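Local coordinates for protein magnesium transporter, putative (Shewanella oneidensis MR-1, PDB 3KXR) that probably serves, as the paired CBS-domain part of a putative magnesium transporter, in a larger membrane protein thought to move magnesium ions, at residues 63-68 / 86-91; 90-95 / 147-152. All coordinates share one frame; numbering follows the deposited sequence.

Contact 1. Residues 63-68 / 86-91; sequences QMLVLS and DCNDNL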
ATOM      1  N   GLN A  63       0.555 -18.071   1.589  1.00 45.74           N
ATOM      2  CA  GLN A  63       1.897 -18.310   2.163  1.00 45.71           C
ATOM      3  C   GLN A  63       2.341 -19.744   2.034  1.00 44.51           C
ATOM      4  O   GLN A  63       1.764 -20.639   2.635  1.00 44.33           O
ATOM      5  CB  GLN A  63       1.919 -17.957   3.661  1.00 46.23           C
ATOM      6  CG  GLN A  63       2.498 -16.625   3.909  1.00 50.12           C
ATOM      7  CD  GLN A  63       2.199 -16.051   5.263  1.00 54.13           C
ATOM      8  OE1 GLN A  63       3.061 -16.053   6.147  1.00 56.56           O
ATOM      9  NE2 GLN A  63       1.003 -15.483   5.417  1.00 59.21           N
HETATM   10  N   MSE A  64       3.389 -19.971   1.275  1.00 43.84           N
HETATM   11  CA  MSE A  64       3.827 -21.315   1.052  1.00 44.16           C
HETATM   12  C   MSE A  64       5.204 -21.361   0.446  1.00 43.05           C
HETATM   13  O   MSE A  64       5.694 -20.411  -0.106  1.00 42.77           O
HETATM   14  CB  MSE A  64       2.848 -22.008   0.108  1.00 45.26           C
HETATM   15  CG  MSE A  64       2.762 -21.327  -1.234  1.00 48.47           C
HETATM   16 SE   MSE A  64       1.504 -22.187  -2.457  1.00 61.42          SE
HETATM   17  CE  MSE A  64       1.227 -20.700  -3.763  1.00 47.78           C
ATOM     18  N   LEU A  65       5.824 -22.517   0.539  1.00 42.60           N
ATOM     19  CA  LEU A  65       7.053 -22.781  -0.179  1.00 41.54           C
ATOM     20  C   LEU A  65       6.705 -23.316  -1.602  1.00 40.57           C
ATOM     21  O   LEU A  65       6.159 -24.393  -1.769  1.00 39.84           O
ATOM     22  CB  LEU A  65       7.916 -23.742   0.658  1.00 41.77           C
ATOM     23  CG  LEU A  65       8.982 -23.137   1.607  1.00 42.60           C
ATOM     24  CD1 LEU A  65       8.546 -21.933   2.391  1.00 37.26           C
ATOM     25  CD2 LEU A  65       9.551 -24.223   2.510  1.00 42.30           C
ATOM     26  N   VAL A  66       6.994 -22.518  -2.625  1.00 40.10           N
ATOM     27  CA  VAL A  66       6.783 -22.921  -4.010  1.00 39.53           C
ATOM     28  C   VAL A  66       8.009 -22.532  -4.883  1.00 38.73           C
ATOM     29  O   VAL A  66       8.621 -21.489  -4.679  1.00 38.87           O
ATOM     30  CB  VAL A  66       5.471 -22.290  -4.567  1.00 39.98           C
ATOM     31  CG1 VAL A  66       5.448 -20.798  -4.265  1.00 38.99           C
ATOM     32  CG2 VAL A  66       5.326 -22.563  -6.043  1.00 39.30           C
ATOM     33  N   LEU A  67       8.379 -23.391  -5.830  1.00 37.37           N
ATOM     34  CA  LEU A  67       9.447 -23.097  -6.787  1.00 36.27           C
ATOM     35  C   LEU A  67       9.022 -23.575  -8.179  1.00 36.51           C
ATOM     36  O   LEU A  67       8.181 -24.482  -8.314  1.00 37.34           O
ATOM     37  CB  LEU A  67      10.754 -23.789  -6.352  1.00 35.83           C
ATOM     38  CG  LEU A  67      11.514 -23.292  -5.109  1.00 34.12           C
ATOM     39  CD1 LEU A  67      12.637 -24.213  -4.737  1.00 31.79           C
ATOM     40  CD2 LEU A  67      12.046 -21.888  -5.364  1.00 31.17           C
ATOM     41  N   SER A  68       9.589 -22.985  -9.216  1.00 36.19           N
ATOM     42  CA  SER A  68       9.254 -23.392 -10.573  1.00 36.99           C
ATOM     43  C   SER A  68       9.990 -24.686 -10.917  1.00 36.66           C
ATOM     44  O   SER A  68      10.858 -25.154 -10.186  1.00 36.12           O
ATOM     45  CB  SER A  68       9.644 -22.326 -11.601  1.00 36.76           C
ATOM     46  OG  SER A  68      11.069 -22.294 -11.759  1.00 38.83           O
ATOM     47  N   ASP A  86       4.626 -21.896   9.634  1.00 42.06           N
ATOM     48  CA  ASP A  86       3.768 -22.809  10.355  1.00 42.16           C
ATOM     49  C   ASP A  86       3.387 -24.026   9.494  1.00 42.03           C
ATOM     50  O   ASP A  86       3.074 -23.892   8.306  1.00 42.43           O
ATOM     51  CB  ASP A  86       2.506 -22.063  10.804  1.00 42.35           C
ATOM     52  CG  ASP A  86       1.694 -22.834  11.812  1.00 42.92           C
ATOM     53  OD1 ASP A  86       2.278 -23.461  12.715  1.00 46.01           O
ATOM     54  OD2 ASP A  86       0.456 -22.807  11.712  1.00 44.87           O
ATOM     55  N   CYS A  87       3.423 -25.208  10.095  1.00 41.41           N
ATOM     56  CA  CYS A  87       2.959 -26.424   9.446  1.00 41.43           C
ATOM     57  C   CYS A  87       3.539 -26.615   8.096  1.00 41.78           C
ATOM     58  O   CYS A  87       2.815 -26.788   7.127  1.00 40.84           O
ATOM     59  CB  CYS A  87       1.457 -26.397   9.257  1.00 41.95           C
ATOM     60  SG  CYS A  87       0.630 -26.837  10.703  1.00 41.44           S
ATOM     61  N   ASN A  88       4.854 -26.600   8.029  1.00 42.18           N
ATOM     62  CA  ASN A  88       5.493 -26.638   6.767  1.00 42.33           C
ATOM     63  C   ASN A  88       6.536 -27.690   6.768  1.00 42.28           C
ATOM     64  O   ASN A  88       7.477 -27.617   7.532  1.00 42.31           O
ATOM     65  CB  ASN A  88       6.134 -25.307   6.479  1.00 42.87           C
ATOM     66  CG  ASN A  88       6.900 -25.309   5.175  1.00 45.35           C
ATOM     67  OD1 ASN A  88       8.065 -24.913   5.154  1.00 47.97           O
ATOM     68  ND2 ASN A  88       6.253 -25.762   4.077  1.00 43.03           N
ATOM     69  N   ASP A  89       6.368 -28.693   5.926  1.00 42.35           N
ATOM     70  CA  ASP A  89       7.500 -29.540   5.606  1.00 43.08           C
ATOM     71  C   ASP A  89       7.479 -30.074   4.183  1.00 41.49           C
ATOM     72  O   ASP A  89       8.118 -31.071   3.893  1.00 41.04           O
ATOM     73  CB  ASP A  89       7.614 -30.669   6.622  1.00 43.95           C
ATOM     74  CG  ASP A  89       6.596 -31.723   6.391  1.00 48.97           C
ATOM     75  OD1 ASP A  89       5.648 -31.467   5.584  1.00 54.39           O
ATOM     76  OD2 ASP A  89       6.770 -32.813   6.981  1.00 55.44           O
ATOM     77  N   ASN A  90       6.763 -29.377   3.303  1.00 40.80           N
ATOM     78  CA  ASN A  90       6.697 -29.712   1.899  1.00 40.26           C
ATOM     79  C   ASN A  90       6.891 -28.462   1.086  1.00 39.83           C
ATOM     80  O   ASN A  90       6.696 -27.349   1.558  1.00 39.54           O
ATOM     81  CB  ASN A  90       5.353 -30.361   1.554  1.00 40.16           C
ATOM     82  CG  ASN A  90       5.257 -31.758   2.049  1.00 41.06           C
ATOM     83  OD1 ASN A  90       6.266 -32.401   2.291  1.00 46.56           O
ATOM     84  ND2 ASN A  90       4.053 -32.251   2.216  1.00 43.42           N
ATOM     85  N   LEU A  91       7.244 -28.662  -0.168  1.00 39.48           N
ATOM     86  CA  LEU A  91       7.447 -27.546  -1.075  1.00 38.96           C
ATOM     87  C   LEU A  91       6.823 -27.908  -2.428  1.00 37.87           C
ATOM     88  O   LEU A  91       6.900 -29.058  -2.873  1.00 38.04           O
ATOM     89  CB  LEU A  91       8.937 -27.264  -1.136  1.00 39.13           C
ATOM     90  CG  LEU A  91       9.535 -26.155  -1.970  1.00 39.21           C
ATOM     91  CD1 LEU A  91      10.882 -25.749  -1.364  1.00 37.97           C
ATOM     92  CD2 LEU A  91       9.698 -26.706  -3.359  1.00 40.68           C
TER
HETATM   93  O   HOH W   1       4.841 -25.123   1.587  1.00 38.57           O

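Contact 2. Residues 90-95 / 147-152; sequences NLFIVD and EIELPV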
ATOM      1  N   ASN A  90       6.763 -29.377   3.303  1.00 40.80           N
ATOM      2  CA  ASN A  90       6.697 -29.712   1.899  1.00 40.26           C
ATOM      3  C   ASN A  90       6.891 -28.462   1.086  1.00 39.83           C
ATOM      4  O   ASN A  90       6.696 -27.349   1.558  1.00 39.54           O
ATOM      5  CB  ASN A  90       5.353 -30.361   1.554  1.00 40.16           C
ATOM      6  CG  ASN A  90       5.257 -31.758   2.049  1.00 41.06           C
ATOM      7  OD1 ASN A  90       6.266 -32.401   2.291  1.00 46.56           O
ATOM      8  ND2 ASN A  90       4.053 -32.251   2.216  1.00 43.42           N
ATOM      9  N   LEU A  91       7.244 -28.662  -0.168  1.00 39.48           N
ATOM     10  CA  LEU A  91       7.447 -27.546  -1.075  1.00 38.96           C
ATOM     11  C   LEU A  91       6.823 -27.908  -2.428  1.00 37.87           C
ATOM     12  O   LEU A  91       6.900 -29.058  -2.873  1.00 38.04           O
ATOM     13  CB  LEU A  91       8.937 -27.264  -1.136  1.00 39.13           C
ATOM     14  CG  LEU A  91       9.535 -26.155  -1.970  1.00 39.21           C
ATOM     15  CD1 LEU A  91      10.882 -25.749  -1.364  1.00 37.97           C
ATOM     16  CD2 LEU A  91       9.698 -26.706  -3.359  1.00 40.68           C
ATOM     17  N   PHE A  92       6.155 -26.946  -3.039  1.00 35.97           N
ATOM     18  CA  PHE A  92       5.343 -27.221  -4.203  1.00 35.82           C
ATOM     19  C   PHE A  92       6.020 -26.750  -5.467  1.00 35.52           C
ATOM     20  O   PHE A  92       6.624 -25.683  -5.474  1.00 36.47           O
ATOM     21  CB  PHE A  92       3.978 -26.556  -4.021  1.00 35.58           C
ATOM     22  CG  PHE A  92       3.321 -26.954  -2.749  1.00 35.69           C
ATOM     23  CD1 PHE A  92       3.202 -28.296  -2.409  1.00 35.55           C
ATOM     24  CD2 PHE A  92       2.876 -26.006  -1.844  1.00 38.54           C
ATOM     25  CE1 PHE A  92       2.619 -28.675  -1.203  1.00 35.94           C
ATOM     26  CE2 PHE A  92       2.285 -26.388  -0.626  1.00 37.40           C
ATOM     27  CZ  PHE A  92       2.168 -27.722  -0.313  1.00 35.35           C
ATOM     28  N   ILE A  93       5.939 -27.553  -6.523  1.00 35.07           N
ATOM     29  CA  ILE A  93       6.590 -27.241  -7.787  1.00 35.27           C
ATOM     30  C   ILE A  93       5.553 -26.910  -8.805  1.00 35.71           C
ATOM     31  O   ILE A  93       4.576 -27.659  -8.971  1.00 36.58           O
ATOM     32  CB  ILE A  93       7.424 -28.422  -8.321  1.00 35.57           C
ATOM     33  CG1 ILE A  93       8.421 -28.869  -7.268  1.00 35.94           C
ATOM     34  CG2 ILE A  93       8.164 -28.062  -9.616  1.00 33.82           C
ATOM     35  CD1 ILE A  93       9.364 -27.799  -6.794  1.00 36.27           C
ATOM     36  N   VAL A  94       5.759 -25.797  -9.507  1.00 36.29           N
ATOM     37  CA  VAL A  94       4.841 -25.378 -10.554  1.00 36.28           C
ATOM     38  C   VAL A  94       5.593 -25.190 -11.866  1.00 38.24           C
ATOM     39  O   VAL A  94       6.808 -24.945 -11.881  1.00 37.76           O
ATOM     40  CB  VAL A  94       4.130 -24.036 -10.179  1.00 36.88           C
ATOM     41  CG1 VAL A  94       3.222 -24.233  -8.946  1.00 34.93           C
ATOM     42  CG2 VAL A  94       5.142 -22.921  -9.962  1.00 32.85           C
ATOM     43  N   ASP A  95       4.868 -25.303 -12.982  1.00 40.07           N
ATOM     44  CA  ASP A  95       5.450 -24.961 -14.277  1.00 40.60           C
ATOM     45  C   ASP A  95       5.348 -23.462 -14.522  1.00 41.44           C
ATOM     46  O   ASP A  95       4.924 -22.709 -13.638  1.00 41.30           O
ATOM     47  CB  ASP A  95       4.812 -25.768 -15.404  1.00 41.05           C
ATOM     48  CG  ASP A  95       3.387 -25.381 -15.708  1.00 41.18           C
ATOM     49  OD1 ASP A  95       2.857 -24.336 -15.248  1.00 40.61           O
ATOM     50  OD2 ASP A  95       2.801 -26.168 -16.480  1.00 43.52           O
ATOM     51  N   GLU A 147       0.514 -35.843   6.054  1.00 42.98           N
ATOM     52  CA  GLU A 147       0.841 -34.449   5.734  1.00 42.43           C
ATOM     53  C   GLU A 147       0.415 -33.466   6.815  1.00 41.13           C
ATOM     54  O   GLU A 147      -0.571 -33.685   7.527  1.00 40.07           O
ATOM     55  CB  GLU A 147       0.119 -34.007   4.463  1.00 43.13           C
ATOM     56  CG  GLU A 147       0.078 -34.998   3.293  1.00 45.49           C
ATOM     57  CD  GLU A 147       1.445 -35.377   2.775  1.00 48.32           C
ATOM     58  OE1 GLU A 147       2.452 -34.699   3.120  1.00 53.61           O
ATOM     59  OE2 GLU A 147       1.523 -36.376   2.034  1.00 49.19           O
ATOM     60  N   ILE A 148       1.141 -32.364   6.914  1.00 39.80           N
ATOM     61  CA  ILE A 148       0.717 -31.282   7.780  1.00 39.28           C
ATOM     62  C   ILE A 148       0.241 -30.065   6.965  1.00 38.95           C
ATOM     63  O   ILE A 148      -0.133 -29.020   7.522  1.00 38.71           O
ATOM     64  CB  ILE A 148       1.815 -30.926   8.841  1.00 39.19           C
ATOM     65  CG1 ILE A 148       3.134 -30.454   8.207  1.00 39.22           C
ATOM     66  CG2 ILE A 148       2.069 -32.136   9.730  1.00 37.86           C
ATOM     67  CD1 ILE A 148       4.232 -29.885   9.269  1.00 35.12           C
ATOM     68  N   GLU A 149       0.211 -30.212   5.647  1.00 38.09           N
ATOM     69  CA  GLU A 149      -0.340 -29.178   4.798  1.00 38.10           C
ATOM     70  C   GLU A 149      -0.668 -29.812   3.487  1.00 37.68           C
ATOM     71  O   GLU A 149      -0.025 -30.786   3.089  1.00 37.37           O
ATOM     72  CB  GLU A 149       0.703 -28.080   4.569  1.00 38.68           C
ATOM     73  CG  GLU A 149       1.972 -28.594   3.868  1.00 40.59           C
ATOM     74  CD  GLU A 149       3.135 -27.597   3.806  1.00 43.68           C
ATOM     75  OE1 GLU A 149       2.922 -26.416   3.434  1.00 44.28           O
ATOM     76  OE2 GLU A 149       4.278 -28.030   4.087  1.00 45.06           O
ATOM     77  N   LEU A 150      -1.626 -29.245   2.780  1.00 37.20           N
ATOM     78  CA  LEU A 150      -1.857 -29.675   1.412  1.00 37.34           C
ATOM     79  C   LEU A 150      -1.980 -28.469   0.489  1.00 37.09           C
ATOM     80  O   LEU A 150      -2.540 -27.445   0.878  1.00 37.11           O
ATOM     81  CB  LEU A 150      -3.137 -30.497   1.314  1.00 37.35           C
ATOM     82  CG  LEU A 150      -3.133 -31.951   1.807  1.00 38.12           C
ATOM     83  CD1 LEU A 150      -4.551 -32.558   1.692  1.00 36.77           C
ATOM     84  CD2 LEU A 150      -2.106 -32.777   1.021  1.00 37.05           C
ATOM     85  N   PRO A 151      -1.487 -28.598  -0.742  1.00 36.85           N
ATOM     86  CA  PRO A 151      -1.694 -27.565  -1.736  1.00 37.28           C
ATOM     87  C   PRO A 151      -3.132 -27.531  -2.224  1.00 37.76           C
ATOM     88  O   PRO A 151      -3.803 -28.586  -2.315  1.00 38.70           O
ATOM     89  CB  PRO A 151      -0.767 -27.994  -2.879  1.00 36.96           C
ATOM     90  CG  PRO A 151      -0.709 -29.436  -2.756  1.00 36.96           C
ATOM     91  CD  PRO A 151      -0.853 -29.784  -1.327  1.00 36.89           C
ATOM     92  N   VAL A 152      -3.579 -26.327  -2.557  1.00 37.51           N
ATOM     93  CA  VAL A 152      -4.873 -26.112  -3.138  1.00 37.02           C
ATOM     94  C   VAL A 152      -4.720 -25.576  -4.567  1.00 36.95           C
ATOM     95  O   VAL A 152      -3.952 -24.656  -4.826  1.00 36.61           O
ATOM     96  CB  VAL A 152      -5.680 -25.137  -2.280  1.00 37.30           C
ATOM     97  CG1 VAL A 152      -7.029 -24.885  -2.923  1.00 35.59           C
ATOM     98  CG2 VAL A 152      -5.845 -25.695  -0.863  1.00 36.91           C
TER
HETATM   99  O   HOH W   1       4.841 -25.123   1.587  1.00 38.57           O
HETATM  100  O   HOH W   2       1.679 -31.421   1.010  1.00 45.92           O

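Contact 1. Residues 63-68 / 86-91
Leu65 and Leu91 pack side by side, with Leu65 CB 3.9 Å from Leu91 CG. The two backbones run 7° apart here, and Leu91 CA turns its hydrogen to Leu65 O at 3.5 Å, a CH...O contact with 133° at the hydrogen. Leu91 holds its CG anti to the backbone N (chi1 -179°), which directs the isobutyl group into the space between Leu65 and Leu67. Its CD1 nears both of them, whereas CD2 meets Leu67 CD1 at 4.1 Å, the two side chains slanting past each other. Strands 66-68 and 90-94 are the parallel pair of a beta-alpha-beta unit in the first CBS domain. The crossover helix 73-82 covers the leucines, and its Phe79 touches all three. With an alanine at Leu91, Leu67 CD1 would probably lose its contacts with both Leu91 methyls, and a gap would open beside Phe79 and Phe80. Asn88 crosses Leu65 at about a right angle, its OD1 pressed 3.1 Å from Leu65 CD2. The other end of that amide, ND2, is held mainly by a hydrogen bond to Glu149 OE2 and adds a weak one to Asn90 O at 3.0 Å. A water completes the polar side, accepting from Leu65 N at 3.0 Å and donating to Asn90 O at 2.9 Å.

Contact 2. Residues 90-95 / 147-152
Pro151 lies over one face of the Phe92 ring, and this is the tightly packed part of the contact. Its CB stands 3.8 Å from the ring centroid and only 10° off the normal, a CH-pi contact, while Pro151 CD comes to 3.6 Å from Phe92 CE1. CB therefore sits over the ring centre, while CD and CG lie against the CE1 side. Leu159 of the neighbouring strand touches both residues and Thr103 packs on Phe92, closing the apolar end.

Strands 90-94 and 149-152 belong to separate three-stranded sheets, one from each CBS domain. Their axes pass 8.6 Å apart at 17°, too far for direct strand pairing, so side chains and waters bridge the interface of this CBS pair.

At the other end the packing gives way to a looser, hydrated polar network, although its residues are still buried. Glu149 has CG between its backbone N and carbonyl carbon (chi1 61°) and is extended beyond, which carries the carboxylate across to the opposite strand. OE2 receives Asn90 N at 2.9 Å, nearly along its C-O axis, together with Asp89 N. OE1 takes a salt bridge from Arg162, so the group is probably kept ionised. The water that bridges Leu65 N and Asn90 O also donates to Glu149 OE1 at 3.0 Å. Asn90 ND2 bonds Glu147 OE1 at 3.1 Å, the acceptor lying in the amide plane although the donor approaches from above the carboxylate plane; Arg105 pairs with that same oxygen. A second water, in plane at the edge of the Phe92 ring, accepts from Asn90 ND2 and donates to Glu149 O, each at 2.8 Å.

In the fold
From the N-terminal side, the chain enters strand 66-68, crosses through helix 73-82 and returns at 86-91, where contact 1 closes a short loop within the first CBS domain. Contact 2 starts on that same return strand and shares Asn90 and Leu91. Its loop is longer, running through strand 100-105 and into the second CBS domain before closing at 147-152. The two loops thus follow in series, overlapping by two residues and neither enclosing the other. Their centres are 6 Å apart, and one water belongs to both. Strand 90-94 is the common element: contact 1 ties it to its parallel neighbour 66-68, contact 2 to the other sheet.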